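Local coordinates for Can2 (Sulfobacillus thermosulfidooxidans, PDB 7BDV), which is a CRISPR ancillary effector that binds cyclic tetra-adenylate through its CARF domains and acts as a dual-specificity nuclease in type III CRISPR defence, at residues Q124-L129 and E135-P140; E82-F87 and R110-P115. All coordinates share one frame; numbering follows the deposited sequence.

Interaction 1: residues Q124-L129 and E135-P140; sequences QRILYL and ERLGDP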
loop_
_atom_site.group_PDB
_atom_site.type_symbol
_atom_site.label_atom_id
_atom_site.label_comp_id
_atom_site.label_asym_id
_atom_site.label_seq_id
_atom_site.Cartn_x
_atom_site.Cartn_y
_atom_site.Cartn_z
ATOM N N GLN A 124 11.267 -18.498 -5.137
ATOM C CA GLN A 124 10.340 -19.299 -5.975
ATOM C C GLN A 124 10.480 -20.779 -5.668
ATOM O O GLN A 124 10.564 -21.569 -6.612
ATOM C CB GLN A 124 10.567 -18.989 -7.457
ATOM C CG GLN A 124 9.921 -17.673 -7.861
ATOM C CD GLN A 124 8.426 -17.758 -7.627
ATOM O OE1 GLN A 124 7.737 -18.583 -8.256
ATOM N NE2 GLN A 124 7.921 -16.947 -6.691
ATOM N N ARG A 125 10.515 -21.120 -4.381
ATOM C CA ARG A 125 10.694 -22.521 -3.933
ATOM C C ARG A 125 9.572 -22.904 -2.975
ATOM O O ARG A 125 9.090 -22.049 -2.234
ATOM C CB ARG A 125 12.069 -22.711 -3.291
ATOM C CG ARG A 125 13.240 -22.459 -4.236
ATOM C CD ARG A 125 14.547 -23.024 -3.697
ATOM N NE ARG A 125 14.909 -22.345 -2.453
ATOM C CZ ARG A 125 15.502 -22.900 -1.400
ATOM N NH1 ARG A 125 15.834 -24.180 -1.399
ATOM N NH2 ARG A 125 15.747 -22.155 -0.336
ATOM N N ILE A 126 9.196 -24.173 -3.022
ATOM C CA ILE A 126 8.486 -24.898 -1.933
ATOM C C ILE A 126 9.557 -25.451 -1.001
ATOM O O ILE A 126 10.346 -26.251 -1.456
ATOM C CB ILE A 126 7.607 -26.007 -2.515
ATOM C CG1 ILE A 126 6.480 -25.437 -3.374
ATOM C CG2 ILE A 126 7.081 -26.885 -1.417
ATOM C CD1 ILE A 126 5.822 -26.461 -4.267
ATOM N N LEU A 127 9.566 -25.038 0.261
ATOM C CA LEU A 127 10.408 -25.651 1.318
ATOM C C LEU A 127 9.608 -26.790 1.954
ATOM O O LEU A 127 8.464 -26.562 2.302
ATOM C CB LEU A 127 10.788 -24.605 2.365
ATOM C CG LEU A 127 11.313 -23.289 1.809
ATOM C CD1 LEU A 127 11.741 -22.373 2.951
ATOM C CD2 LEU A 127 12.442 -23.535 0.848
ATOM N N TYR A 128 10.198 -27.986 2.037
ATOM C CA TYR A 128 9.650 -29.139 2.790
ATOM C C TYR A 128 10.270 -29.093 4.186
ATOM O O TYR A 128 11.449 -29.469 4.325
ATOM C CB TYR A 128 9.945 -30.430 2.043
ATOM C CG TYR A 128 9.360 -30.473 0.661
ATOM C CD1 TYR A 128 8.021 -30.757 0.478
ATOM C CD2 TYR A 128 10.127 -30.225 -0.459
ATOM C CE1 TYR A 128 7.461 -30.817 -0.781
ATOM C CE2 TYR A 128 9.583 -30.280 -1.734
ATOM C CZ TYR A 128 8.242 -30.578 -1.893
ATOM O OH TYR A 128 7.676 -30.620 -3.129
ATOM N N LEU A 129 9.515 -28.578 5.163
ATOM C CA LEU A 129 10.016 -28.266 6.527
ATOM C C LEU A 129 10.248 -29.553 7.311
ATOM O O LEU A 129 11.056 -29.517 8.233
ATOM C CB LEU A 129 9.027 -27.336 7.237
ATOM C CG LEU A 129 8.983 -25.921 6.661
ATOM C CD1 LEU A 129 8.151 -24.992 7.529
ATOM C CD2 LEU A 129 10.386 -25.349 6.499
ATOM N N GLU A 135 12.010 -27.524 -3.685
ATOM C CA GLU A 135 11.643 -27.756 -5.104
ATOM C C GLU A 135 11.372 -26.391 -5.731
ATOM O O GLU A 135 10.805 -25.538 -5.038
ATOM C CB GLU A 135 10.426 -28.679 -5.156
ATOM C CG GLU A 135 10.048 -29.164 -6.538
ATOM C CD GLU A 135 8.657 -29.783 -6.595
ATOM O OE1 GLU A 135 8.026 -29.917 -5.520
ATOM O OE2 GLU A 135 8.207 -30.126 -7.708
ATOM N N ARG A 136 11.813 -26.179 -6.973
ATOM C CA ARG A 136 11.480 -24.964 -7.746
ATOM C C ARG A 136 9.975 -25.027 -8.002
ATOM O O ARG A 136 9.492 -26.141 -8.251
ATOM C CB ARG A 136 12.327 -24.881 -9.023
ATOM C CG ARG A 136 12.443 -23.519 -9.699
ATOM C CD ARG A 136 12.994 -22.386 -8.844
ATOM N NE ARG A 136 13.309 -21.157 -9.564
ATOM C CZ ARG A 136 12.483 -20.462 -10.360
ATOM N NH1 ARG A 136 11.248 -20.874 -10.614
ATOM N NH2 ARG A 136 12.909 -19.339 -10.917
ATOM N N LEU A 137 9.274 -23.894 -7.846
ATOM C CA LEU A 137 7.867 -23.723 -8.283
ATOM C C LEU A 137 7.853 -23.704 -9.809
ATOM O O LEU A 137 8.847 -23.216 -10.404
ATOM C CB LEU A 137 7.334 -22.389 -7.759
ATOM C CG LEU A 137 6.945 -22.319 -6.285
ATOM C CD1 LEU A 137 6.740 -20.876 -5.835
ATOM C CD2 LEU A 137 5.685 -23.115 -6.054
ATOM N N GLY A 138 6.781 -24.182 -10.436
ATOM C CA GLY A 138 6.525 -23.926 -11.869
ATOM C C GLY A 138 5.907 -22.549 -12.070
ATOM O O GLY A 138 5.956 -21.727 -11.117
ATOM N N ASP A 139 5.311 -22.310 -13.239
ATOM C CA ASP A 139 4.565 -21.069 -13.552
ATOM C C ASP A 139 3.218 -21.434 -14.168
ATOM O O ASP A 139 2.884 -20.916 -15.212
ATOM C CB ASP A 139 5.406 -20.159 -14.463
ATOM N N PRO A 140 2.378 -22.256 -13.503
ATOM C CA PRO A 140 1.047 -22.581 -14.031
ATOM C C PRO A 140 0.013 -21.452 -13.852
ATOM O O PRO A 140 -0.933 -21.369 -14.612
ATOM C CB PRO A 140 0.657 -23.807 -13.192
ATOM C CG PRO A 140 1.303 -23.538 -11.843
ATOM C CD PRO A 140 2.617 -22.856 -12.174
HETATM O O HOH W 1 8.748 -19.282 -10.690
#
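E135 reaches Y128 through a stretched chain, its CG anti to the backbone N (chi1 -172°) and the rest extended beyond it, while Y128 CG stands anti to its own carbonyl carbon, which lets the phenol reach toward strand 134-136. The two meet on a β-hairpin, strands 125-128 and 134-136, the last two strands of the CARF sheet, with 134-136 outermost within this chain. Y128 OH donates to E135 OE1 at 2.5 Å, a short bond that lies at the edge of the ring, with ring and carboxylate planes only 15° apart. I126 and E135 form an antiparallel hydrogen-bonded pair, with N-to-O bonds both ways; R125 and R136 follow as a non-hydrogen-bonded pair. Past the strand end, L137 N still reaches Q124 O at 2.9 Å, an almost straight bond. L137 CD2 packs on I126 CG1 at 3.6 Å, its chain crossing that of I126 at about a right angle, and I27 of helix 23-31 also touches L137. Q124 and R125 both face D120 in a G1 beta bulge, and Q124 NE2 bonds to S121 O. The R136 guanidinium lies with one face over Q124 CB, which is 3.7 Å from its plane and over its centre.

Interaction 2: residues E82-F87 and R110-P115; sequences EILEQF and RHNHRP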
loop_
_atom_site.group_PDB
_atom_site.type_symbol
_atom_site.label_atom_id
_atom_site.label_comp_id
_atom_site.label_asym_id
_atom_site.label_seq_id
_atom_site.Cartn_x
_atom_site.Cartn_y
_atom_site.Cartn_z
ATOM N N GLU A 82 -8.253 -33.332 15.226
ATOM C CA GLU A 82 -9.494 -33.922 14.641
ATOM C C GLU A 82 -9.265 -34.226 13.156
ATOM O O GLU A 82 -9.676 -35.317 12.725
ATOM C CB GLU A 82 -10.710 -33.016 14.846
ATOM C CG GLU A 82 -11.218 -33.005 16.280
ATOM C CD GLU A 82 -12.149 -31.855 16.652
ATOM O OE1 GLU A 82 -12.672 -31.152 15.729
ATOM O OE2 GLU A 82 -12.350 -31.653 17.882
ATOM N N ILE A 83 -8.611 -33.320 12.412
ATOM C CA ILE A 83 -8.348 -33.446 10.946
ATOM C C ILE A 83 -7.454 -34.669 10.693
ATOM O O ILE A 83 -7.713 -35.409 9.690
ATOM C CB ILE A 83 -7.704 -32.158 10.368
ATOM C CG1 ILE A 83 -8.707 -31.014 10.218
ATOM C CG2 ILE A 83 -7.017 -32.435 9.041
ATOM C CD1 ILE A 83 -8.047 -29.670 10.001
ATOM N N LEU A 84 -6.426 -34.844 11.531
ATOM C CA LEU A 84 -5.415 -35.924 11.410
ATOM C C LEU A 84 -6.009 -37.283 11.810
ATOM O O LEU A 84 -5.522 -38.305 11.305
ATOM C CB LEU A 84 -4.195 -35.555 12.259
ATOM C CG LEU A 84 -3.322 -34.454 11.645
ATOM C CD1 LEU A 84 -2.289 -33.949 12.636
ATOM C CD2 LEU A 84 -2.631 -34.952 10.392
ATOM N N GLU A 85 -6.999 -37.307 12.695
ATOM C CA GLU A 85 -7.772 -38.536 13.056
ATOM C C GLU A 85 -8.559 -39.002 11.824
ATOM O O GLU A 85 -8.439 -40.195 11.479
ATOM C CB GLU A 85 -8.676 -38.271 14.265
ATOM C CG GLU A 85 -9.773 -39.305 14.504
ATOM C CD GLU A 85 -11.175 -38.840 14.130
ATOM O OE2 GLU A 85 -11.987 -39.674 13.666
ATOM N N GLN A 86 -9.268 -38.084 11.152
ATOM C CA GLN A 86 -10.163 -38.398 10.003
ATOM C C GLN A 86 -9.366 -38.586 8.706
ATOM O O GLN A 86 -9.779 -39.408 7.864
ATOM C CB GLN A 86 -11.202 -37.296 9.800
ATOM C CG GLN A 86 -12.374 -37.768 8.951
ATOM C CD GLN A 86 -13.392 -36.688 8.703
ATOM O OE1 GLN A 86 -13.397 -35.646 9.356
ATOM N NE2 GLN A 86 -14.264 -36.940 7.741
ATOM N N PHE A 87 -8.274 -37.834 8.525
ATOM C CA PHE A 87 -7.399 -37.895 7.326
ATOM C C PHE A 87 -5.953 -38.006 7.795
ATOM O O PHE A 87 -5.245 -36.996 7.904
ATOM C CB PHE A 87 -7.599 -36.667 6.439
ATOM C CG PHE A 87 -9.030 -36.348 6.107
ATOM C CD1 PHE A 87 -9.731 -37.101 5.175
ATOM C CD2 PHE A 87 -9.693 -35.312 6.751
ATOM C CE1 PHE A 87 -11.059 -36.809 4.882
ATOM C CE2 PHE A 87 -11.020 -35.034 6.456
ATOM C CZ PHE A 87 -11.689 -35.769 5.509
ATOM N N ARG A 110 3.808 -31.931 12.911
ATOM C CA ARG A 110 5.172 -32.422 13.243
ATOM C C ARG A 110 5.047 -33.648 14.169
ATOM O O ARG A 110 5.693 -34.692 13.895
ATOM C CB ARG A 110 6.009 -31.322 13.896
ATOM C CG ARG A 110 7.448 -31.733 14.171
ATOM C CD ARG A 110 8.297 -30.630 14.782
ATOM N NE ARG A 110 7.815 -30.288 16.112
ATOM C CZ ARG A 110 8.046 -29.136 16.740
ATOM N NH1 ARG A 110 8.788 -28.196 16.174
ATOM N NH2 ARG A 110 7.528 -28.932 17.941
ATOM N N HIS A 111 4.237 -33.548 15.222
ATOM C CA HIS A 111 4.012 -34.643 16.200
ATOM C C HIS A 111 3.579 -35.930 15.474
ATOM O O HIS A 111 3.992 -37.008 15.915
ATOM C CB HIS A 111 3.023 -34.203 17.284
ATOM C CG HIS A 111 2.750 -35.268 18.290
ATOM N ND1 HIS A 111 3.558 -35.464 19.401
ATOM C CD2 HIS A 111 1.765 -36.193 18.364
ATOM C CE1 HIS A 111 3.086 -36.476 20.103
ATOM N NE2 HIS A 111 1.981 -36.932 19.494
ATOM N N ASN A 112 2.790 -35.820 14.404
ATOM C CA ASN A 112 2.278 -36.969 13.602
ATOM C C ASN A 112 3.167 -37.263 12.391
ATOM O O ASN A 112 2.681 -37.943 11.489
ATOM C CB ASN A 112 0.849 -36.730 13.127
ATOM C CG ASN A 112 -0.171 -36.831 14.235
ATOM O OD1 ASN A 112 -0.800 -37.872 14.396
ATOM N ND2 ASN A 112 -0.298 -35.791 15.042
ATOM N N HIS A 113 4.411 -36.767 12.365
ATOM C CA HIS A 113 5.410 -37.014 11.292
ATOM C C HIS A 113 4.790 -36.810 9.902
ATOM O O HIS A 113 5.029 -37.656 9.008
ATOM C CB HIS A 113 6.034 -38.413 11.464
ATOM C CG HIS A 113 6.700 -38.573 12.787
ATOM N ND1 HIS A 113 6.022 -39.057 13.894
ATOM C CD2 HIS A 113 7.953 -38.265 13.202
ATOM C CE1 HIS A 113 6.834 -39.052 14.937
ATOM N NE2 HIS A 113 8.027 -38.563 14.540
ATOM N N ARG A 114 4.041 -35.721 9.721
ATOM C CA ARG A 114 3.372 -35.380 8.441
ATOM C C ARG A 114 4.256 -34.432 7.634
ATOM O O ARG A 114 5.044 -33.667 8.196
ATOM C CB ARG A 114 2.010 -34.738 8.695
ATOM C CG ARG A 114 1.027 -35.564 9.513
ATOM C CD ARG A 114 0.794 -36.989 9.027
ATOM N NE ARG A 114 0.561 -37.061 7.605
ATOM C CZ ARG A 114 1.036 -37.977 6.777
ATOM N NH1 ARG A 114 1.762 -38.986 7.234
ATOM N NH2 ARG A 114 0.716 -37.886 5.499
ATOM N N PRO A 115 4.141 -34.470 6.290
ATOM C CA PRO A 115 4.755 -33.472 5.432
ATOM C C PRO A 115 4.188 -32.059 5.668
ATOM O O PRO A 115 2.980 -31.862 5.843
ATOM C CB PRO A 115 4.455 -33.908 3.995
ATOM C CG PRO A 115 3.820 -35.288 4.102
ATOM C CD PRO A 115 3.410 -35.493 5.538
#
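L84 makes the whole contact from its side: one methyl goes to N112, the other to R114, joining the last turn of helix 73-86 to the loop that follows helix 99-111 in the Rossmann-like CARF domain. The van der Waals part is small, burying 115 Å² in all. L84 CD1 sits 3.6 Å from N112 ND2, touching the nitrogen side of the amide, and the two chains cross obliquely. L84 CD2 lies 3.8 Å from R114 CG, the two side chains sliding past each other in opposite directions. F109 of helix 99-111 packs against both L84 and R114.

The polar bonds around N112 and R114 stay within 110-115 or go to neighbouring residues. Helix 99-111 ends in a Schellman motif: H113, with positive phi (47°), is the C' residue, H113 N bonds to R110 O at 2.9 Å, and R114 N returns to F109 O. N112 ND2 turns back to R108 O, which holds the amide at the helix end beside the leucine. R114 bends at both chi2 and chi3 (-52° and -47°), curling its chain so that NE can donate to A90 O on the neighbouring strand.

The chemistry is therefore divided: the leucine meets the aliphatic root of R114 and the flank of an amide, while N112 ND2 and R114 NE are each bonded to a backbone oxygen, which leaves dispersion and hydrophobic burial to join the two segments.

In the fold
Both contacts belong to the CARF domain and come in series along the chain, interaction 2 closing before interaction 1 opens. Their centres are 23 Å apart and their nearest atoms about 6 Å. Strand 116-120 connects them: it starts just after the loop of interaction 2 and pairs antiparallel with strand 125-128 of interaction 1. The nearest atoms to the bound cyclic tetra-adenylate are about 6 Å away for interaction 1 and about 15 Å for interaction 2. Residues of both segment pairs meet the second subunit: L127 and L129 pack on its I100, and R110 forms a salt bridge with its D107, which places both near the dimer interface.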